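Local coordinates for protein alkane monooxygenase (Geobacillus thermodenitrificans, PDB 3B9O) that belongs to the luciferase-like monooxygenases, a family of TIM-barrel flavoproteins, and binds flavin mononucleotide, at residues Ile18-Trp23 with Glu306-His311; Ile7-Met12 with Gly49-Leu54; Tyr66-Asp71 with Leu320-Ser325; Val283-Thr288 with Glu391-Glu396. All coordinates share one frame; numbering follows the deposited sequence.

Contact 1 (Ile18-Trp23 with Glu306-His311)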
loop_
_atom_site.group_PDB
_atom_site.type_symbol
_atom_site.label_atom_id
_atom_site.label_comp_id
_atom_site.label_asym_id
_atom_site.label_seq_id
_atom_site.Cartn_x
_atom_site.Cartn_y
_atom_site.Cartn_z
ATOM N N ILE A 18 0.282 12.767 -2.761
ATOM C CA ILE A 18 -0.840 12.778 -3.722
ATOM C C ILE A 18 -1.378 14.208 -3.965
ATOM O O ILE A 18 -1.554 14.594 -5.119
ATOM C CB ILE A 18 -2.031 11.860 -3.276
ATOM C CG1 ILE A 18 -1.587 10.397 -3.091
ATOM C CG2 ILE A 18 -3.220 11.964 -4.271
ATOM C CD1 ILE A 18 -1.001 9.719 -4.366
ATOM N N ALA A 19 -1.652 14.967 -2.896
ATOM C CA ALA A 19 -2.232 16.323 -3.008
ATOM C C ALA A 19 -1.180 17.413 -3.290
ATOM O O ALA A 19 -0.806 18.204 -2.433
ATOM C CB ALA A 19 -3.082 16.665 -1.765
ATOM N N HIS A 20 -0.721 17.470 -4.522
ATOM C CA HIS A 20 0.403 18.383 -4.839
ATOM C C HIS A 20 0.104 19.846 -4.667
ATOM O O HIS A 20 -1.011 20.293 -4.928
ATOM C CB HIS A 20 1.045 17.961 -6.150
ATOM C CG HIS A 20 1.598 16.572 -6.055
ATOM N ND1 HIS A 20 1.110 15.504 -6.785
ATOM C CD2 HIS A 20 2.540 16.069 -5.231
ATOM C CE1 HIS A 20 1.771 14.413 -6.448
ATOM N NE2 HIS A 20 2.641 14.728 -5.500
ATOM N N GLY A 21 1.057 20.559 -4.062
ATOM C CA GLY A 21 0.885 21.956 -3.742
ATOM C C GLY A 21 0.487 22.205 -2.300
ATOM O O GLY A 21 0.672 23.314 -1.785
ATOM N N LEU A 22 -0.080 21.190 -1.646
ATOM C CA LEU A 22 -0.632 21.363 -0.313
ATOM C C LEU A 22 0.373 21.570 0.812
ATOM O O LEU A 22 -0.015 22.036 1.868
ATOM C CB LEU A 22 -1.658 20.268 0.052
ATOM C CG LEU A 22 -2.894 21.009 -0.431
ATOM C CD1 LEU A 22 -3.293 20.657 -1.867
ATOM C CD2 LEU A 22 -3.987 21.176 0.537
ATOM N N TRP A 23 1.636 21.236 0.570
ATOM C CA TRP A 23 2.708 21.428 1.571
ATOM C C TRP A 23 2.719 22.873 2.085
ATOM O O TRP A 23 3.074 23.136 3.242
ATOM C CB TRP A 23 4.076 21.043 0.994
ATOM C CG TRP A 23 4.581 21.898 -0.123
ATOM C CD1 TRP A 23 4.423 21.665 -1.474
ATOM C CD2 TRP A 23 5.380 23.102 -0.016
ATOM N NE1 TRP A 23 5.071 22.638 -2.203
ATOM C CE2 TRP A 23 5.673 23.526 -1.338
ATOM C CE3 TRP A 23 5.882 23.857 1.069
ATOM C CZ2 TRP A 23 6.425 24.689 -1.610
ATOM C CZ3 TRP A 23 6.652 25.004 0.792
ATOM C CH2 TRP A 23 6.887 25.415 -0.530
ATOM N N GLU A 306 0.758 22.152 -11.697
ATOM C CA GLU A 306 2.065 21.763 -12.200
ATOM C C GLU A 306 2.643 20.514 -11.487
ATOM O O GLU A 306 3.207 19.617 -12.122
ATOM C CB GLU A 306 3.005 22.972 -12.103
ATOM C CG GLU A 306 4.065 23.019 -13.187
ATOM C CD GLU A 306 3.554 23.403 -14.597
ATOM O OE1 GLU A 306 4.319 23.223 -15.555
ATOM O OE2 GLU A 306 2.421 23.859 -14.771
ATOM N N GLY A 307 2.467 20.456 -10.170
ATOM C CA GLY A 307 2.821 19.267 -9.407
ATOM C C GLY A 307 2.042 18.050 -9.857
ATOM O O GLY A 307 2.621 16.990 -10.108
ATOM N N HIS A 308 0.727 18.217 -10.029
ATOM C CA HIS A 308 -0.066 17.118 -10.609
ATOM C C HIS A 308 0.333 16.694 -12.000
ATOM O O HIS A 308 0.350 15.517 -12.284
ATOM C CB HIS A 308 -1.552 17.407 -10.530
ATOM C CG HIS A 308 -2.016 17.557 -9.123
ATOM N ND1 HIS A 308 -2.291 16.476 -8.323
ATOM C CD2 HIS A 308 -2.169 18.653 -8.346
ATOM C CE1 HIS A 308 -2.647 16.897 -7.127
ATOM N NE2 HIS A 308 -2.579 18.215 -7.114
ATOM N N LEU A 309 0.689 17.643 -12.863
ATOM C CA LEU A 309 1.203 17.252 -14.185
ATOM C C LEU A 309 2.452 16.385 -14.082
ATOM O O LEU A 309 2.610 15.409 -14.833
ATOM C CB LEU A 309 1.465 18.489 -15.058
ATOM C CG LEU A 309 0.492 19.114 -16.069
ATOM C CD1 LEU A 309 -0.839 18.440 -16.253
ATOM C CD2 LEU A 309 0.366 20.607 -15.809
ATOM N N ALA A 310 3.354 16.738 -13.169
ATOM C CA ALA A 310 4.577 15.954 -12.955
ATOM C C ALA A 310 4.232 14.528 -12.515
ATOM O O ALA A 310 4.798 13.554 -13.040
ATOM C CB ALA A 310 5.518 16.652 -11.924
ATOM N N HIS A 311 3.268 14.416 -11.599
ATOM C CA HIS A 311 2.857 13.107 -11.059
ATOM C C HIS A 311 2.248 12.242 -12.145
ATOM O O HIS A 311 2.581 11.075 -12.289
ATOM C CB HIS A 311 1.840 13.301 -9.930
ATOM C CG HIS A 311 1.608 12.073 -9.114
ATOM N ND1 HIS A 311 1.113 12.114 -7.829
ATOM C CD2 HIS A 311 1.829 10.764 -9.387
ATOM C CE1 HIS A 311 1.020 10.885 -7.354
ATOM N NE2 HIS A 311 1.467 10.050 -8.270
#
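H20, H308 and H311 form a three-histidine aromatic cluster where the loop after barrel strand 6-12 meets helix 305-316. The backbones come close at G307, whose CA is 5.2 Å from H20 CA. From CB outward, H20 meets both helix histidines in turn. Its CB lies over one face of the H308 ring, 3.9 Å from the ring centroid and only 15° off the normal, in a CH-pi contact. With chi1 at -61°, CG stands opposite the carbonyl carbon, which brings it past the G307 carbonyl carbon and the ring up to H311. The edge of the H20 ring then points at the H308 face in a T-shaped pair with planes 63° apart; H20 ND1 is 3.9 Å from H308 ND1. Further out the ring meets H311 rim to rim, centroids 4.9 Å apart, neither ring over the other, though the modelled approach of H20 CE1 is doubtfully close. At the tip, H20 NE2 makes a weak hydrogen bond to G16 O, back in its own loop. H308 also stacks with W303, just before its helix. I18, its side chain about 7 Å from the flavin mononucleotide, sets CD1 at the edge of the H311 ring, 3.8 Å from its CE1.

Contact 2 (Ile7-Met12 with Gly49-Leu54)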
loop_
_atom_site.group_PDB
_atom_site.type_symbol
_atom_site.label_atom_id
_atom_site.label_comp_id
_atom_site.label_asym_id
_atom_site.label_seq_id
_atom_site.Cartn_x
_atom_site.Cartn_y
_atom_site.Cartn_z
ATOM N N ILE A 7 -9.869 0.159 7.580
ATOM C CA ILE A 7 -9.372 1.451 7.158
ATOM C C ILE A 7 -7.869 1.558 7.378
ATOM O O ILE A 7 -7.380 1.356 8.502
ATOM C CB ILE A 7 -10.137 2.615 7.833
ATOM C CG1 ILE A 7 -11.609 2.637 7.340
ATOM C CG2 ILE A 7 -9.497 3.965 7.497
ATOM C CD1 ILE A 7 -12.525 3.431 8.177
ATOM N N ASN A 8 -7.159 1.878 6.298
ATOM C CA ASN A 8 -5.730 2.185 6.334
ATOM C C ASN A 8 -5.462 3.676 6.099
ATOM O O ASN A 8 -6.167 4.320 5.315
ATOM C CB ASN A 8 -4.987 1.432 5.240
ATOM C CG ASN A 8 -5.112 -0.061 5.356
ATOM O OD1 ASN A 8 -5.351 -0.605 6.439
ATOM N ND2 ASN A 8 -4.931 -0.745 4.229
ATOM N N ALA A 9 -4.425 4.187 6.746
ATOM C CA ALA A 9 -3.950 5.551 6.564
ATOM C C ALA A 9 -2.947 5.533 5.433
ATOM O O ALA A 9 -1.955 4.811 5.504
ATOM C CB ALA A 9 -3.313 6.018 7.846
ATOM N N PHE A 10 -3.212 6.282 4.376
ATOM C CA PHE A 10 -2.336 6.302 3.202
ATOM C C PHE A 10 -1.241 7.365 3.360
ATOM O O PHE A 10 -1.510 8.578 3.538
ATOM C CB PHE A 10 -3.133 6.557 1.929
ATOM C CG PHE A 10 -2.414 6.222 0.667
ATOM C CD1 PHE A 10 -1.655 5.062 0.558
ATOM C CD2 PHE A 10 -2.534 7.058 -0.449
ATOM C CE1 PHE A 10 -1.001 4.747 -0.630
ATOM C CE2 PHE A 10 -1.895 6.724 -1.660
ATOM C CZ PHE A 10 -1.154 5.581 -1.754
ATOM N N GLU A 11 -0.000 6.914 3.264
ATOM C CA GLU A 11 1.128 7.795 3.596
ATOM C C GLU A 11 2.326 7.501 2.697
ATOM O O GLU A 11 2.338 6.523 1.964
ATOM C CB GLU A 11 1.450 7.586 5.104
ATOM C CG GLU A 11 2.390 8.524 5.800
ATOM C CD GLU A 11 2.162 10.036 5.537
ATOM O OE1 GLU A 11 2.553 10.510 4.471
ATOM O OE2 GLU A 11 1.666 10.750 6.409
ATOM N N MET A 12 3.329 8.370 2.748
ATOM C CA MET A 12 4.590 8.157 2.053
ATOM C C MET A 12 5.652 8.983 2.771
ATOM O O MET A 12 5.386 10.123 3.189
ATOM C CB MET A 12 4.508 8.576 0.557
ATOM C CG MET A 12 5.744 8.147 -0.286
ATOM S SD MET A 12 5.419 8.344 -2.056
ATOM C CE MET A 12 7.092 8.339 -2.676
ATOM N N GLY A 49 -7.438 6.230 16.735
ATOM C CA GLY A 49 -8.574 6.085 15.822
ATOM C C GLY A 49 -8.943 4.680 15.367
ATOM O O GLY A 49 -9.777 4.528 14.467
ATOM N N LYS A 50 -8.294 3.661 15.945
ATOM C CA LYS A 50 -8.505 2.214 15.632
ATOM C C LYS A 50 -8.235 1.807 14.178
ATOM O O LYS A 50 -8.775 0.797 13.717
ATOM C CB LYS A 50 -9.903 1.688 16.083
ATOM C CG LYS A 50 -10.353 2.235 17.425
ATOM C CD LYS A 50 -9.542 1.667 18.565
ATOM C CE LYS A 50 -9.952 2.356 19.872
ATOM N NZ LYS A 50 -9.156 1.796 20.986
ATOM N N PHE A 51 -7.407 2.570 13.466
ATOM C CA PHE A 51 -7.074 2.210 12.092
ATOM C C PHE A 51 -6.482 0.790 12.016
ATOM O O PHE A 51 -5.717 0.429 12.874
ATOM C CB PHE A 51 -6.037 3.208 11.532
ATOM C CG PHE A 51 -6.647 4.439 10.884
ATOM C CD1 PHE A 51 -7.467 5.305 11.614
ATOM C CD2 PHE A 51 -6.376 4.747 9.555
ATOM C CE1 PHE A 51 -8.017 6.448 11.017
ATOM C CE2 PHE A 51 -6.888 5.896 8.962
ATOM C CZ PHE A 51 -7.705 6.753 9.704
ATOM N N ASP A 52 -6.806 0.011 10.985
ATOM C CA ASP A 52 -6.081 -1.247 10.732
ATOM C C ASP A 52 -4.566 -1.037 10.581
ATOM O O ASP A 52 -3.754 -1.745 11.202
ATOM C CB ASP A 52 -6.511 -1.910 9.426
ATOM C CG ASP A 52 -7.886 -2.567 9.491
ATOM O OD1 ASP A 52 -8.817 -1.954 10.039
ATOM O OD2 ASP A 52 -8.059 -3.648 8.898
ATOM N N ALA A 53 -4.196 -0.110 9.706
ATOM C CA ALA A 53 -2.778 -0.005 9.323
ATOM C C ALA A 53 -2.393 1.371 8.805
ATOM O O ALA A 53 -3.263 2.199 8.415
ATOM C CB ALA A 53 -2.421 -1.108 8.285
ATOM N N LEU A 54 -1.083 1.598 8.810
ATOM C CA LEU A 54 -0.453 2.682 8.087
ATOM C C LEU A 54 0.066 2.070 6.802
ATOM O O LEU A 54 0.868 1.129 6.868
ATOM C CB LEU A 54 0.738 3.179 8.903
ATOM C CG LEU A 54 1.331 4.576 8.685
ATOM C CD1 LEU A 54 2.794 4.615 8.586
ATOM C CD2 LEU A 54 0.594 5.592 7.791
HETATM O O HOH W 1 -6.238 -3.217 6.612
#
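A9 and A53 carry the firm part of a beta-alpha-beta crossover, in which strand 6-12, helix 36-48 and strand 53-57 form the first unit of the TIM barrel and the two strands lie side by side, parallel. A9 N donates to A53 O at 2.8 Å, nearly straight at 167°. The packing is dense on the side where A9 and L54 point: I7 CG2 sits over one face of the F51 ring, 4.0 Å from its centroid, while A9 N meets the edge of that ring in its plane. L54 has CG opposite its backbone N (chi1 -159°), and its CD2 comes 3.5 Å from E11 CB. Helix 36-48, through L46, and helix 384-399, through F386, pack on this side.

The N-terminal end of the pair is looser. D52 N bonds weakly to I7 O, bent to 127°, and I7 N reaches D52 OD1 in another weak bond of 3.4 Å. The D52 carboxylate has firmer partners elsewhere, a hydrogen bond to H6 and a salt bridge to R404, and N8 ND2 likewise turns to N376 and Y225. A water bridges the two polar ends, donating one hydrogen to N8 OD1 at 2.8 Å and the other to D52 OD2 at 3.0 Å.

Contact 3 (Tyr66-Asp71 with Leu320-Ser325)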
loop_
_atom_site.group_PDB
_atom_site.type_symbol
_atom_site.label_atom_id
_atom_site.label_comp_id
_atom_site.label_asym_id
_atom_site.label_seq_id
_atom_site.Cartn_x
_atom_site.Cartn_y
_atom_site.Cartn_z
ATOM N N TYR A 66 7.252 14.617 -17.208
ATOM C CA TYR A 66 6.666 15.891 -17.574
ATOM C C TYR A 66 7.765 16.958 -17.802
ATOM O O TYR A 66 8.664 17.150 -16.967
ATOM C CB TYR A 66 5.637 16.312 -16.532
ATOM C CG TYR A 66 5.055 17.700 -16.719
ATOM C CD1 TYR A 66 4.207 17.994 -17.790
ATOM C CD2 TYR A 66 5.354 18.718 -15.820
ATOM C CE1 TYR A 66 3.670 19.270 -17.947
ATOM C CE2 TYR A 66 4.833 19.985 -15.963
ATOM C CZ TYR A 66 3.995 20.260 -17.039
ATOM O OH TYR A 66 3.456 21.522 -17.164
ATOM N N ARG A 67 7.686 17.612 -18.970
ATOM C CA ARG A 67 8.709 18.527 -19.501
ATOM C C ARG A 67 10.109 17.934 -19.589
ATOM O O ARG A 67 11.107 18.665 -19.557
ATOM C CB ARG A 67 8.697 19.867 -18.754
ATOM C CG ARG A 67 7.283 20.475 -18.674
ATOM C CD ARG A 67 7.218 21.738 -17.880
ATOM N NE ARG A 67 8.122 22.737 -18.428
ATOM C CZ ARG A 67 7.745 23.856 -19.053
ATOM N NH1 ARG A 67 6.447 24.160 -19.217
ATOM N NH2 ARG A 67 8.682 24.679 -19.505
ATOM N N GLN A 68 10.183 16.608 -19.678
ATOM C CA GLN A 68 11.440 15.889 -19.891
ATOM C C GLN A 68 12.519 16.093 -18.803
ATOM O O GLN A 68 13.707 15.830 -19.006
ATOM C CB GLN A 68 11.965 16.222 -21.312
ATOM C CG GLN A 68 10.986 15.766 -22.417
ATOM C CD GLN A 68 10.606 14.297 -22.251
ATOM O OE1 GLN A 68 9.416 13.952 -22.138
ATOM N NE2 GLN A 68 11.610 13.426 -22.201
ATOM N N SER A 69 12.091 16.543 -17.638
ATOM C CA SER A 69 13.009 16.908 -16.586
ATOM C C SER A 69 12.360 16.619 -15.238
ATOM O O SER A 69 11.146 16.730 -15.088
ATOM C CB SER A 69 13.313 18.403 -16.698
ATOM O OG SER A 69 14.088 18.843 -15.623
ATOM N N ARG A 70 13.201 16.288 -14.260
ATOM C CA ARG A 70 12.784 16.183 -12.869
ATOM C C ARG A 70 12.489 17.541 -12.256
ATOM O O ARG A 70 11.978 17.598 -11.157
ATOM C CB ARG A 70 13.895 15.518 -12.056
ATOM C CG ARG A 70 15.169 16.377 -11.986
ATOM C CD ARG A 70 16.276 15.732 -11.155
ATOM N NE ARG A 70 17.437 16.637 -11.083
ATOM C CZ ARG A 70 18.436 16.611 -11.961
ATOM N NH1 ARG A 70 18.439 15.680 -12.918
ATOM N NH2 ARG A 70 19.435 17.487 -11.853
ATOM N N ASP A 71 12.827 18.635 -12.936
ATOM C CA ASP A 71 12.775 19.960 -12.281
ATOM C C ASP A 71 11.431 20.359 -11.676
ATOM O O ASP A 71 11.398 20.972 -10.615
ATOM C CB ASP A 71 13.332 21.109 -13.167
ATOM C CG ASP A 71 14.853 20.973 -13.440
ATOM O OD1 ASP A 71 15.546 20.097 -12.870
ATOM O OD2 ASP A 71 15.366 21.750 -14.267
ATOM N N LEU A 320 2.536 15.754 -20.932
ATOM C CA LEU A 320 1.483 16.589 -21.544
ATOM C C LEU A 320 1.942 17.951 -22.093
ATOM O O LEU A 320 1.141 18.674 -22.720
ATOM C CB LEU A 320 0.318 16.828 -20.569
ATOM C CG LEU A 320 -0.420 15.598 -20.040
ATOM C CD1 LEU A 320 -1.607 16.010 -19.176
ATOM C CD2 LEU A 320 -0.860 14.681 -21.196
ATOM N N SER A 321 3.205 18.311 -21.836
ATOM C CA SER A 321 3.735 19.615 -22.259
ATOM C C SER A 321 3.972 19.513 -23.746
ATOM O O SER A 321 3.961 20.527 -24.453
ATOM C CB SER A 321 5.040 19.950 -21.533
ATOM O OG SER A 321 6.090 19.155 -22.031
ATOM N N LYS A 322 4.195 18.265 -24.172
ATOM C CA LYS A 322 4.366 17.821 -25.552
ATOM C C LYS A 322 3.089 17.742 -26.398
ATOM O O LYS A 322 3.109 17.109 -27.456
ATOM C CB LYS A 322 4.932 16.404 -25.556
ATOM C CG LYS A 322 6.389 16.293 -25.230
ATOM C CD LYS A 322 7.018 15.148 -25.986
ATOM C CE LYS A 322 6.815 13.815 -25.300
ATOM N NZ LYS A 322 8.060 12.985 -25.409
ATOM N N TYR A 323 1.991 18.334 -25.931
ATOM C CA TYR A 323 0.695 18.119 -26.566
ATOM C C TYR A 323 -0.024 19.432 -26.746
ATOM O O TYR A 323 0.010 20.295 -25.863
ATOM C CB TYR A 323 -0.192 17.132 -25.749
ATOM C CG TYR A 323 0.187 15.655 -25.841
ATOM C CD1 TYR A 323 -0.468 14.796 -26.717
ATOM C CD2 TYR A 323 1.196 15.115 -25.037
ATOM C CE1 TYR A 323 -0.123 13.444 -26.796
ATOM C CE2 TYR A 323 1.559 13.771 -25.118
ATOM C CZ TYR A 323 0.887 12.938 -25.986
ATOM O OH TYR A 323 1.238 11.608 -26.072
ATOM N N SER A 324 -0.685 19.585 -27.893
ATOM C CA SER A 324 -1.676 20.646 -28.059
ATOM C C SER A 324 -2.846 20.380 -27.103
ATOM O O SER A 324 -3.177 19.233 -26.808
ATOM C CB SER A 324 -2.193 20.685 -29.515
ATOM O OG SER A 324 -3.243 21.651 -29.665
ATOM N N SER A 325 -3.451 21.452 -26.620
ATOM C CA SER A 325 -4.753 21.425 -25.982
ATOM C C SER A 325 -5.727 20.454 -26.694
ATOM O O SER A 325 -6.574 19.825 -26.047
ATOM C CB SER A 325 -5.297 22.861 -26.010
ATOM O OG SER A 325 -6.135 23.171 -24.912
#
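S321 points its CB into the angle between Y66 and R67, and these three side chains make most of the contact. R67 folds back over its neighbour: its CG lies 3.6 Å above the plane of the Y66 ring, over the centre. S321 comes in beside this pair, with CB 3.7 Å from R67 CG and 3.9 Å from Y66 CE1, so the methylene touches both the arginine chain and the tyrosine. L320 meets the same ring differently, its backbone N lying at the edge, 4.2 Å from Y66 CD1.

The serine hydroxyl is set between its own backbone N and carbonyl carbon (chi1 73°), facing the R67 backbone. It does not bond there; it is held instead by D319, whose OD1 also accepts from R67 N, so one carboxylate oxygen bridges the two loops. Y66 OH, at the far end of the ring, bonds to E306. Toward solvent, the K322 and Q68 side chains cross at about a right angle without a defined bond.

R67 and Q68 both have positive phi, which turns the chain sharply before S69 OG accepts from D71 N at 3.0 Å, a capping bond at the turn that leads into helix 71-75. Joining a strand-to-helix loop to the loop between helices 305-316 and 334-341 in this way is consistent with a luciferase-like TIM barrel, elaborated by long excursions outside its core.

Contact 4 (Val283-Thr288 with Glu391-Glu396)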
loop_
_atom_site.group_PDB
_atom_site.type_symbol
_atom_site.label_atom_id
_atom_site.label_comp_id
_atom_site.label_asym_id
_atom_site.label_seq_id
_atom_site.Cartn_x
_atom_site.Cartn_y
_atom_site.Cartn_z
ATOM N N VAL A 283 -11.392 12.211 2.178
ATOM C CA VAL A 283 -12.532 12.606 2.987
ATOM C C VAL A 283 -12.284 14.034 3.459
ATOM O O VAL A 283 -11.215 14.333 3.982
ATOM C CB VAL A 283 -12.735 11.665 4.223
ATOM C CG1 VAL A 283 -13.755 12.261 5.162
ATOM C CG2 VAL A 283 -13.146 10.208 3.755
ATOM N N ILE A 284 -13.258 14.914 3.237
ATOM C CA ILE A 284 -13.217 16.250 3.799
ATOM C C ILE A 284 -14.519 16.370 4.578
ATOM O O ILE A 284 -15.634 16.404 3.989
ATOM C CB ILE A 284 -13.142 17.359 2.723
ATOM C CG1 ILE A 284 -11.855 17.259 1.886
ATOM C CG2 ILE A 284 -13.278 18.758 3.400
ATOM C CD1 ILE A 284 -11.923 18.054 0.530
ATOM N N VAL A 285 -14.399 16.404 5.897
ATOM C CA VAL A 285 -15.558 16.283 6.779
ATOM C C VAL A 285 -15.698 17.501 7.725
ATOM O O VAL A 285 -14.691 18.111 8.162
ATOM C CB VAL A 285 -15.555 14.909 7.533
ATOM C CG1 VAL A 285 -14.381 14.799 8.516
ATOM C CG2 VAL A 285 -16.900 14.633 8.260
ATOM N N GLY A 286 -16.949 17.863 8.013
ATOM C CA GLY A 286 -17.252 18.902 9.007
ATOM C C GLY A 286 -18.540 18.578 9.744
ATOM O O GLY A 286 -19.311 17.710 9.342
ATOM N N LYS A 287 -18.790 19.300 10.823
ATOM C CA LYS A 287 -20.026 19.118 11.589
ATOM C C LYS A 287 -21.242 19.524 10.772
ATOM O O LYS A 287 -22.355 19.014 10.985
ATOM C CB LYS A 287 -19.930 19.911 12.888
ATOM C CG LYS A 287 -18.752 19.382 13.716
ATOM C CD LYS A 287 -18.345 20.298 14.855
ATOM C CE LYS A 287 -18.529 19.567 16.160
ATOM N NZ LYS A 287 -19.982 19.248 16.323
ATOM N N THR A 288 -21.019 20.420 9.825
ATOM C CA THR A 288 -22.080 20.903 8.960
ATOM C C THR A 288 -21.541 20.891 7.557
ATOM O O THR A 288 -20.329 20.853 7.356
ATOM C CB THR A 288 -22.520 22.350 9.335
ATOM O OG1 THR A 288 -21.438 23.255 9.088
ATOM C CG2 THR A 288 -22.943 22.416 10.792
ATOM N N GLU A 391 -11.979 12.216 14.626
ATOM C CA GLU A 391 -12.905 12.902 15.537
ATOM C C GLU A 391 -14.369 12.818 15.105
ATOM O O GLU A 391 -15.224 12.743 15.952
ATOM C CB GLU A 391 -12.505 14.362 15.746
ATOM C CG GLU A 391 -11.109 14.525 16.364
ATOM C CD GLU A 391 -10.698 15.981 16.559
ATOM O OE1 GLU A 391 -9.715 16.194 17.293
ATOM O OE2 GLU A 391 -11.331 16.906 15.992
ATOM N N LEU A 392 -14.629 12.888 13.798
ATOM C CA LEU A 392 -16.008 13.010 13.251
ATOM C C LEU A 392 -16.564 11.748 12.546
ATOM O O LEU A 392 -17.692 11.332 12.803
ATOM C CB LEU A 392 -16.101 14.226 12.315
ATOM C CG LEU A 392 -15.747 15.605 12.895
ATOM C CD1 LEU A 392 -15.812 16.699 11.828
ATOM C CD2 LEU A 392 -16.665 15.925 14.073
ATOM N N VAL A 393 -15.779 11.107 11.695
ATOM C CA VAL A 393 -16.325 9.971 10.950
ATOM C C VAL A 393 -16.296 8.672 11.762
ATOM O O VAL A 393 -17.223 7.848 11.669
ATOM C CB VAL A 393 -15.639 9.757 9.596
ATOM C CG1 VAL A 393 -16.332 8.562 8.811
ATOM C CG2 VAL A 393 -15.686 11.056 8.791
ATOM N N VAL A 394 -15.200 8.451 12.489
ATOM C CA VAL A 394 -15.019 7.185 13.217
ATOM C C VAL A 394 -16.211 6.887 14.200
ATOM O O VAL A 394 -16.743 5.779 14.182
ATOM C CB VAL A 394 -13.616 7.087 13.898
ATOM C CG1 VAL A 394 -13.621 6.073 15.071
ATOM C CG2 VAL A 394 -12.513 6.741 12.812
ATOM N N PRO A 395 -16.621 7.862 15.040
ATOM C CA PRO A 395 -17.752 7.571 15.965
ATOM C C PRO A 395 -19.073 7.264 15.216
ATOM O O PRO A 395 -19.859 6.401 15.644
ATOM C CB PRO A 395 -17.883 8.866 16.814
ATOM C CG PRO A 395 -16.573 9.533 16.666
ATOM C CD PRO A 395 -16.061 9.207 15.269
ATOM N N GLU A 396 -19.272 7.936 14.083
ATOM C CA GLU A 396 -20.432 7.694 13.218
ATOM C C GLU A 396 -20.418 6.263 12.643
ATOM O O GLU A 396 -21.418 5.555 12.681
ATOM C CB GLU A 396 -20.446 8.720 12.086
ATOM C CG GLU A 396 -21.574 8.498 11.033
ATOM C CD GLU A 396 -22.963 8.866 11.558
ATOM O OE1 GLU A 396 -23.063 9.607 12.579
ATOM O OE2 GLU A 396 -23.941 8.406 10.926
#
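V285 O accepts a hydrogen bond from K295 NZ of helix 289-302, while the side chain of the same residue packs against L392 and V393 on helix 384-399. This is a strand-helix layer of the TIM barrel: the end of strand 276-285 packs against a helix of the outer shell. The short axes run almost perpendicular, at 97°, and approach to 9.5 Å. All the contacts between them are apolar.

L392 is the main side chain of the contact, reaching to where the strand has ended, and its two methyls divide the job. CD1 lies 3.9 Å from G286 CA, against bare backbone, and also reaches V285 CG1 at 4.1 Å. V393 packs on V285 beside it. Its CG2, opposite the carbonyl carbon and beside the backbone N, touches V285 CG2 at 3.8 Å and V285 CG1 at 4.0 Å, so one methyl rests across both branches of the other valine. The same CG2 reaches the V283 side chain more loosely, 4.3 Å from its CG1.

The helix is irregular here. A wider pi-type turn spans 391-393, and a kink follows at P395, whose ring nitrogen has no hydrogen to give to the turn before. Helix 356-370 shares the interface, P356 touching both V285 and L392. Past the strand, T288 is the N-cap of helix 289-302, its OG1 bonding to E291 N. K287, at the exposed rim, lays its aliphatic part across the leucine at about a right angle, CG 4.1 Å from L392 CD2.

How the contacts relate
From the N terminus, strand 6-12 opens contact 2, which closes within the first crossover at residues 49-54. Before that, the loop at 18-23 starts contact 1, so the two cross; I18 packs on F10 between them. Contact 3 opens at 66-71, after contact 2 has closed. Contact 4 opens at 283-288, contact 1 closes at 306-311, contact 3 at 320-325 and contact 4 at 391-396: these three cross one another. Contacts 1 and 3 join where A310 packs on Y66 and L309 on L320, tying loops to helix 305-316. Contacts 2 and 4 belong to the barrel's sheet and shell, and touch where V394 meets G49. Contacts 3 and 4 are farthest apart, centres about 39 Å.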